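Local coordinates for ABC transporter substrate-binding protein (Staphylococcus aureus subsp. aureus NCTC 8325, PDB 3UN6), which probably serves as the extracytoplasmic substrate-binding component of an ABC importer, and binds zinc, although the solute it delivers is not established, at residues Q34-I39 with K66-K71; M51-L56 with Q242-S247; D136-G141 with G165-H170. All coordinates share one frame; numbering follows the deposited sequence.

Interaction 1 of 3, residues Q34-I39 with K66-K71; sequences QQVIKI and KLELVK. With PO4 (phosphate ion), chain D.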
# COMPACT_ATOMS: atom_id res chain seq x y z
N GLN A 34 13.17 26.90 4.97
CA GLN A 34 11.73 26.47 5.07
C GLN A 34 11.56 25.00 5.51
O GLN A 34 12.34 24.13 5.12
CB GLN A 34 11.00 26.73 3.74
CG GLN A 34 11.55 25.97 2.56
CD GLN A 34 11.11 26.54 1.22
OE1 GLN A 34 10.84 25.79 0.29
NE2 GLN A 34 11.04 27.86 1.12
N GLN A 35 10.52 24.77 6.32
CA GLN A 35 10.18 23.47 6.93
C GLN A 35 10.31 22.24 6.01
O GLN A 35 9.70 22.17 4.94
CB GLN A 35 8.73 23.54 7.45
CG GLN A 35 8.22 22.34 8.20
CD GLN A 35 8.77 22.23 9.61
OE1 GLN A 35 9.64 23.00 10.03
NE2 GLN A 35 8.26 21.27 10.36
N VAL A 36 11.08 21.26 6.47
CA VAL A 36 11.30 20.02 5.74
C VAL A 36 10.38 18.93 6.27
O VAL A 36 10.34 18.68 7.47
CB VAL A 36 12.77 19.53 5.89
CG1 VAL A 36 12.98 18.22 5.13
CG2 VAL A 36 13.75 20.61 5.42
N ILE A 37 9.63 18.30 5.38
CA ILE A 37 8.77 17.19 5.74
C ILE A 37 9.42 15.97 5.13
O ILE A 37 9.65 15.93 3.92
CB ILE A 37 7.34 17.32 5.17
CG1 ILE A 37 6.72 18.66 5.59
CG2 ILE A 37 6.48 16.18 5.64
CD1 ILE A 37 5.34 18.90 5.02
N LYS A 38 9.75 14.99 5.97
CA LYS A 38 10.34 13.72 5.52
C LYS A 38 9.27 12.64 5.53
O LYS A 38 8.69 12.33 6.58
CB LYS A 38 11.44 13.25 6.47
CG LYS A 38 12.77 13.95 6.44
CD LYS A 38 13.76 13.11 7.31
CE LYS A 38 15.22 13.49 7.18
NZ LYS A 38 15.60 14.74 7.88
N ILE A 39 9.04 12.03 4.38
CA ILE A 39 8.01 11.02 4.27
C ILE A 39 8.59 9.74 3.75
O ILE A 39 9.30 9.73 2.71
CB ILE A 39 6.87 11.43 3.31
CG1 ILE A 39 6.24 12.76 3.70
CG2 ILE A 39 5.81 10.32 3.22
CD1 ILE A 39 5.44 12.78 5.00
N LYS A 66 9.53 21.81 2.14
CA LYS A 66 10.42 20.96 1.37
C LYS A 66 9.98 19.53 1.67
O LYS A 66 9.68 19.18 2.82
CB LYS A 66 11.87 21.12 1.78
CG LYS A 66 12.44 22.50 1.56
CD LYS A 66 13.91 22.54 1.94
CE LYS A 66 14.45 23.95 1.88
NZ LYS A 66 15.86 24.05 2.31
N LEU A 67 9.94 18.70 0.63
CA LEU A 67 9.53 17.33 0.77
C LEU A 67 10.72 16.42 0.50
O LEU A 67 11.30 16.44 -0.60
CB LEU A 67 8.38 17.04 -0.21
CG LEU A 67 7.76 15.64 -0.23
CD1 LEU A 67 7.29 15.21 1.16
CD2 LEU A 67 6.62 15.61 -1.23
N GLU A 68 11.10 15.65 1.51
CA GLU A 68 12.18 14.69 1.37
C GLU A 68 11.55 13.31 1.42
O GLU A 68 10.87 12.97 2.41
CB GLU A 68 13.24 14.84 2.47
CG GLU A 68 14.23 13.66 2.50
CD GLU A 68 15.43 13.90 3.41
OE1 GLU A 68 16.13 12.90 3.73
OE2 GLU A 68 15.68 15.07 3.81
N LEU A 69 11.74 12.53 0.36
CA LEU A 69 11.19 11.19 0.29
C LEU A 69 12.28 10.19 0.69
O LEU A 69 13.33 10.09 0.06
CB LEU A 69 10.68 10.91 -1.12
CG LEU A 69 9.59 11.83 -1.65
CD1 LEU A 69 9.29 11.47 -3.11
CD2 LEU A 69 8.32 11.73 -0.81
N VAL A 70 12.01 9.41 1.73
CA VAL A 70 12.98 8.47 2.30
C VAL A 70 12.54 7.03 1.98
O VAL A 70 11.47 6.57 2.45
CB VAL A 70 13.08 8.71 3.83
CG1 VAL A 70 14.15 7.81 4.47
CG2 VAL A 70 13.37 10.19 4.12
N LYS A 71 13.37 6.31 1.22
CA LYS A 71 13.05 4.95 0.76
C LYS A 71 13.45 3.81 1.69
O LYS A 71 14.56 3.80 2.22
CB LYS A 71 13.70 4.69 -0.60
CG LYS A 71 13.28 3.37 -1.22
CD LYS A 71 13.89 3.12 -2.59
CE LYS A 71 15.35 2.74 -2.49
NZ LYS A 71 15.86 2.35 -3.82
P PO4 D . 19.57 2.52 -4.43
O1 PO4 D . 19.70 1.72 -5.71
O2 PO4 D . 18.88 3.83 -4.73
O3 PO4 D . 18.74 1.76 -3.43
O4 PO4 D . 20.95 2.80 -3.89
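Strands 36-41 and 66-71 are the two strands of a beta-alpha-beta unit, with helix 48-58 as the connection, and they lie side by side in parallel at the edge of a mixed sheet of the periplasmic-binding-protein fold. Five backbone hydrogen bonds zip them together. Lys66 N reaches Gln35 O at 2.8 Å, and Ile37 N gives a nearly straight bond to Lys66 O. Ile37 O then takes the amide of Glu68, Glu68 O that of Ile39, and Ile39 O that of Val70, so each strand in turn donates and accepts. Side chains alternate between the two faces. Ile37, Ile39, Leu67 and Leu69 share the buried one, where Leu67 CG swings anti to its own amide nitrogen (chi1 -179°) and brings CD1 against Ile39 CG1 at 3.7 Å. On the other face the aliphatic part of Lys66 runs out extended beyond CG, its CD 4.0 Å from Val36 CG2. Further along, Lys38 and Glu68 lie alongside each other and point the same way. On the lysine side a carbon makes the contact, Lys38 CE lying 3.6 Å from Glu68 OE1. Lys38 NZ remains 4.1 Å from Glu68 OE2, too far for a salt bridge, although the opposite charges probably still attract. Beyond the pairing, Lys71 turns away from strand 36-41, and its NZ donates to O3 of a phosphate ion at 3.0 Å; Lys266 holds the same ion, which probably came from the crystallisation liquor. Helix 48-58 covers the leucine and isoleucine face through Leu50, Thr53 and Leu57, helix 234-250 adds Val236 and Phe240 to it, and strand 89-93 continues the sheet beyond strand 36-41.

Interaction 2 of 3, residues M51-L56 with Q242-S247; sequences MMTKKL and QDYKKS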
# COMPACT_ATOMS: atom_id res chain seq x y z
N MSE A 51 5.46 10.70 -5.26
CA MSE A 51 6.42 11.10 -6.31
C MSE A 51 5.79 12.24 -7.10
O MSE A 51 6.43 13.25 -7.42
CB MSE A 51 6.73 9.95 -7.28
CG MSE A 51 7.05 8.52 -6.71
SE MSE A 51 8.52 8.32 -5.46
CE MSE A 51 7.55 8.63 -3.76
N MSE A 52 4.51 12.08 -7.45
CA MSE A 52 3.81 13.14 -8.18
C MSE A 52 3.78 14.42 -7.35
O MSE A 52 4.00 15.52 -7.90
CB MSE A 52 2.39 12.72 -8.54
CG MSE A 52 1.67 13.75 -9.28
SE MSE A 52 2.43 14.06 -11.10
CE MSE A 52 1.79 15.86 -11.31
N THR A 53 3.52 14.30 -6.05
CA THR A 53 3.46 15.46 -5.15
C THR A 53 4.78 16.23 -5.20
O THR A 53 4.79 17.45 -5.31
CB THR A 53 3.11 15.04 -3.71
OG1 THR A 53 1.87 14.32 -3.72
CG2 THR A 53 2.98 16.26 -2.80
N LYS A 54 5.87 15.48 -5.11
CA LYS A 54 7.22 16.00 -5.21
C LYS A 54 7.42 16.74 -6.54
O LYS A 54 7.95 17.85 -6.55
CB LYS A 54 8.21 14.83 -5.10
CG LYS A 54 9.68 15.17 -5.16
CD LYS A 54 10.10 16.00 -4.01
CE LYS A 54 11.59 16.16 -4.02
NZ LYS A 54 11.99 17.15 -3.01
N LYS A 55 6.97 16.16 -7.65
CA LYS A 55 7.13 16.81 -8.93
C LYS A 55 6.33 18.11 -8.99
O LYS A 55 6.81 19.13 -9.48
CB LYS A 55 6.71 15.90 -10.08
CG LYS A 55 6.96 16.54 -11.43
CD LYS A 55 6.44 15.73 -12.60
CE LYS A 55 6.73 16.47 -13.93
NZ LYS A 55 6.09 15.81 -15.09
N LEU A 56 5.10 18.08 -8.48
CA LEU A 56 4.26 19.27 -8.46
C LEU A 56 4.90 20.39 -7.61
O LEU A 56 4.93 21.56 -8.01
CB LEU A 56 2.87 18.88 -7.96
CG LEU A 56 1.75 19.89 -7.77
CD1 LEU A 56 1.59 20.85 -8.95
CD2 LEU A 56 0.46 19.09 -7.53
N GLN A 242 -2.81 19.23 0.43
CA GLN A 242 -3.40 19.92 -0.72
C GLN A 242 -2.64 19.58 -2.02
O GLN A 242 -3.26 19.34 -3.05
CB GLN A 242 -3.36 21.42 -0.48
CG GLN A 242 -3.77 22.26 -1.71
CD GLN A 242 -5.25 22.28 -1.97
OE1 GLN A 242 -6.00 23.02 -1.30
NE2 GLN A 242 -5.69 21.50 -2.97
N ASP A 243 -1.31 19.59 -1.98
CA ASP A 243 -0.52 19.23 -3.13
C ASP A 243 -0.74 17.76 -3.44
O ASP A 243 -0.85 17.37 -4.58
CB ASP A 243 0.96 19.54 -2.89
CG ASP A 243 1.21 21.02 -2.76
OD1 ASP A 243 0.35 21.79 -3.26
OD2 ASP A 243 2.24 21.40 -2.18
N TYR A 244 -0.82 16.97 -2.38
CA TYR A 244 -1.09 15.54 -2.49
C TYR A 244 -2.45 15.29 -3.16
O TYR A 244 -2.57 14.41 -4.00
CB TYR A 244 -1.02 14.92 -1.09
CG TYR A 244 -1.12 13.41 -1.03
CD1 TYR A 244 0.01 12.62 -1.07
CD2 TYR A 244 -2.36 12.78 -0.92
CE1 TYR A 244 -0.07 11.24 -1.02
CE2 TYR A 244 -2.46 11.40 -0.86
CZ TYR A 244 -1.30 10.64 -0.92
OH TYR A 244 -1.38 9.27 -0.86
N LYS A 245 -3.46 16.09 -2.80
CA LYS A 245 -4.81 15.93 -3.35
C LYS A 245 -4.83 16.25 -4.86
O LYS A 245 -5.35 15.48 -5.66
CB LYS A 245 -5.80 16.79 -2.58
CG LYS A 245 -7.22 16.71 -3.08
CD LYS A 245 -8.16 17.31 -2.06
CE LYS A 245 -9.61 17.19 -2.52
NZ LYS A 245 -10.53 17.74 -1.48
N LYS A 246 -4.24 17.39 -5.22
CA LYS A 246 -4.12 17.78 -6.62
C LYS A 246 -3.41 16.68 -7.43
O LYS A 246 -3.85 16.30 -8.53
CB LYS A 246 -3.32 19.09 -6.74
CG LYS A 246 -3.91 20.31 -6.04
CD LYS A 246 -3.03 21.56 -6.27
CE LYS A 246 -3.54 22.80 -5.52
NZ LYS A 246 -4.93 23.18 -5.89
N SER A 247 -2.31 16.15 -6.85
CA SER A 247 -1.51 15.11 -7.50
C SER A 247 -2.32 13.85 -7.78
O SER A 247 -2.17 13.22 -8.83
CB SER A 247 -0.29 14.75 -6.64
OG SER A 247 0.60 15.86 -6.57
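Thr53 OG1 is swung anti to its carbonyl carbon (chi1 -56°), and Ser247 OG takes the equivalent position on its own helix (chi1 -66°), which sends both hydroxyls into the crossing of helices 48-58 and 234-250. The short segments here run at 109° to each other, with axes 8.5 Å apart. Ser247 is the small residue at the centre: its OG lies 3.2 Å from Thr53 CA, and its CB presses against Met52 CG, a selenomethionine carbon, at a tight 3.4 Å. The serine hydroxyl is turned back onto its own helix, donating to Asp243 O at 2.9 Å from the opposite face of that carbonyl to Ser247 N. Thr53 OG1, bonded to Asn49 O one turn earlier, sits 3.4 Å from Tyr244 CA, while Thr53 CG2 packs on Asp243 CB. Leu56 reaches in with CD2, 3.9 Å from Lys246 CB and 3.4 Å from Ser247 OG. Asp243 spends its carboxylate on the hydroxyls of Tyr60 and Tyr65. Helix 254-264 packs on Met52 through Ile260, and strand 66-71 meets Thr53 through Leu67, so the crossing is buried between sheet and helices.

Interaction 3 of 3, residues D136-G141 with G165-H170; sequences DDYHFG and GHFSYH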
# COMPACT_ATOMS: atom_id res chain seq x y z
N ASP A 136 -0.80 -31.39 0.81
CA ASP A 136 -0.08 -30.53 1.73
C ASP A 136 -0.52 -29.08 1.60
O ASP A 136 -1.12 -28.65 0.63
CB ASP A 136 1.44 -30.61 1.51
CG ASP A 136 1.99 -32.00 1.73
OD1 ASP A 136 1.31 -32.98 1.36
OD2 ASP A 136 3.12 -32.11 2.27
N ASP A 137 -0.17 -28.36 2.65
CA ASP A 137 -0.45 -26.96 2.79
C ASP A 137 0.23 -26.10 1.69
O ASP A 137 1.26 -26.48 1.13
CB ASP A 137 0.02 -26.60 4.21
CG ASP A 137 0.03 -25.14 4.48
OD1 ASP A 137 -0.73 -24.71 5.37
OD2 ASP A 137 0.81 -24.43 3.81
N TYR A 138 -0.40 -24.97 1.37
CA TYR A 138 0.14 -24.04 0.40
C TYR A 138 0.82 -22.89 1.14
O TYR A 138 0.32 -22.41 2.16
CB TYR A 138 -0.98 -23.53 -0.51
CG TYR A 138 -1.71 -24.65 -1.22
CD1 TYR A 138 -1.12 -25.34 -2.26
CD2 TYR A 138 -3.00 -25.02 -0.84
CE1 TYR A 138 -1.79 -26.39 -2.91
CE2 TYR A 138 -3.68 -26.05 -1.48
CZ TYR A 138 -3.07 -26.73 -2.52
OH TYR A 138 -3.75 -27.75 -3.16
N HIS A 139 1.97 -22.44 0.64
CA HIS A 139 2.73 -21.39 1.29
C HIS A 139 2.75 -20.07 0.52
O HIS A 139 3.19 -19.99 -0.63
CB HIS A 139 4.13 -21.89 1.60
CG HIS A 139 4.14 -23.04 2.55
ND1 HIS A 139 4.29 -22.89 3.91
CD2 HIS A 139 3.94 -24.36 2.34
CE1 HIS A 139 4.21 -24.07 4.49
NE2 HIS A 139 4.00 -24.98 3.56
N PHE A 140 2.25 -19.04 1.18
CA PHE A 140 2.15 -17.72 0.59
C PHE A 140 3.01 -16.66 1.25
O PHE A 140 2.99 -16.49 2.46
CB PHE A 140 0.68 -17.26 0.58
CG PHE A 140 -0.14 -17.90 -0.49
CD1 PHE A 140 -0.13 -17.39 -1.78
CD2 PHE A 140 -0.91 -19.03 -0.23
CE1 PHE A 140 -0.89 -17.98 -2.78
CE2 PHE A 140 -1.65 -19.63 -1.24
CZ PHE A 140 -1.64 -19.11 -2.50
N GLY A 141 3.74 -15.91 0.42
CA GLY A 141 4.52 -14.79 0.89
C GLY A 141 3.57 -13.60 1.02
O GLY A 141 2.67 -13.44 0.19
N GLY A 165 -6.25 -22.71 7.64
CA GLY A 165 -4.94 -23.27 7.96
C GLY A 165 -4.31 -24.02 6.81
O GLY A 165 -3.19 -24.50 6.94
N HIS A 166 -4.99 -24.16 5.68
CA HIS A 166 -4.37 -24.90 4.56
C HIS A 166 -3.53 -23.94 3.69
O HIS A 166 -2.83 -24.38 2.78
CB HIS A 166 -5.39 -25.71 3.76
CG HIS A 166 -4.81 -26.95 3.13
ND1 HIS A 166 -4.75 -27.15 1.77
CD2 HIS A 166 -4.25 -28.05 3.69
CE1 HIS A 166 -4.19 -28.32 1.52
NE2 HIS A 166 -3.87 -28.88 2.67
N PHE A 167 -3.63 -22.65 3.98
CA PHE A 167 -2.76 -21.62 3.42
C PHE A 167 -1.90 -21.19 4.62
O PHE A 167 -2.45 -20.88 5.68
CB PHE A 167 -3.54 -20.42 2.93
CG PHE A 167 -4.15 -20.56 1.56
CD1 PHE A 167 -4.35 -21.79 0.96
CD2 PHE A 167 -4.64 -19.43 0.91
CE1 PHE A 167 -4.95 -21.89 -0.28
CE2 PHE A 167 -5.24 -19.52 -0.33
CZ PHE A 167 -5.39 -20.76 -0.92
N SER A 168 -0.58 -21.20 4.45
CA SER A 168 0.35 -20.81 5.50
C SER A 168 1.03 -19.54 5.00
O SER A 168 1.39 -19.46 3.83
CB SER A 168 1.37 -21.91 5.74
OG SER A 168 2.24 -21.56 6.80
N TYR A 169 1.18 -18.56 5.88
CA TYR A 169 1.74 -17.27 5.49
C TYR A 169 3.14 -17.00 5.95
O TYR A 169 3.52 -17.33 7.07
CB TYR A 169 0.81 -16.17 5.98
CG TYR A 169 -0.55 -16.38 5.39
CD1 TYR A 169 -0.81 -16.05 4.05
CD2 TYR A 169 -1.57 -16.96 6.14
CE1 TYR A 169 -2.06 -16.27 3.49
CE2 TYR A 169 -2.83 -17.16 5.59
CZ TYR A 169 -3.07 -16.82 4.26
OH TYR A 169 -4.33 -17.03 3.68
N HIS A 170 3.91 -16.38 5.07
CA HIS A 170 5.31 -16.09 5.33
C HIS A 170 5.65 -14.65 5.01
O HIS A 170 5.61 -14.24 3.85
CB HIS A 170 6.18 -17.05 4.52
CG HIS A 170 5.86 -18.49 4.80
ND1 HIS A 170 6.41 -19.19 5.85
CD2 HIS A 170 4.98 -19.34 4.21
CE1 HIS A 170 5.92 -20.41 5.87
NE2 HIS A 170 5.04 -20.53 4.88
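His139 ND1 and His170 NE2 share a hydrogen bond of 2.7 Å, made at the ring edges, with the two planes turned 35° apart. It bridges the parallel strands 138-142 and 167-171 of a beta-alpha-beta unit whose connection is helix 148-159. On the opposite face of the sheet the residues are aromatic. Phe140 CE2 sits over the centre of the Phe167 ring, 3.7 Å from its CD2, with the planes inclined at 43°. Tyr138 meets the same phenylalanine rim to rim, almost perpendicular, and its CE2 also approaches His166 ND1 at 3.6 Å. These four rings form one cluster; Tyr169 flanks it, its CD1 against Phe140 CB. Asp137 CA stands over one face of the His166 ring in a CH-pi contact, 4.0 Å from its centroid and 14° off the normal. The backbone ladder spaces the strand residues: Tyr138 N bonds to His166 O, Tyr138 O accepts from Ser168 N, Ser168 O from Phe140 N, and Phe140 O from His170 N at 2.8 Å. Farther out, Leu153 of helix 148-159 packs on Phe140, and strand 188-192 pairs with the other side of strand 138-142. Asn132 holds the Tyr138 hydroxyl and Glu154 that of Tyr169, while His166 NE2 is bonded to Gly135 O, which helps to orient the imidazole.

Overall arrangement
Interactions 1 and 2 belong to one side of the molecule, their centres about 13 Å apart, and share helix 48-58: it connects the strands of interaction 1 and supplies half of interaction 2. They touch directly, Lys54 NZ lying 2.6 Å from Leu67 O in a probable hydrogen bond. Interaction 3 is on the opposite side of the chain's centre, its own centre about 39 Å from that of either, in the other sheet. Interactions 1 and 3 are both partly buried parallel strand pairs, yet one has aliphatic residues on one face and mostly charged side chains on the other, while the second has aromatic rings and a histidine pair. Interaction 2 is a buried helix crossing, held by close packing around small side chains.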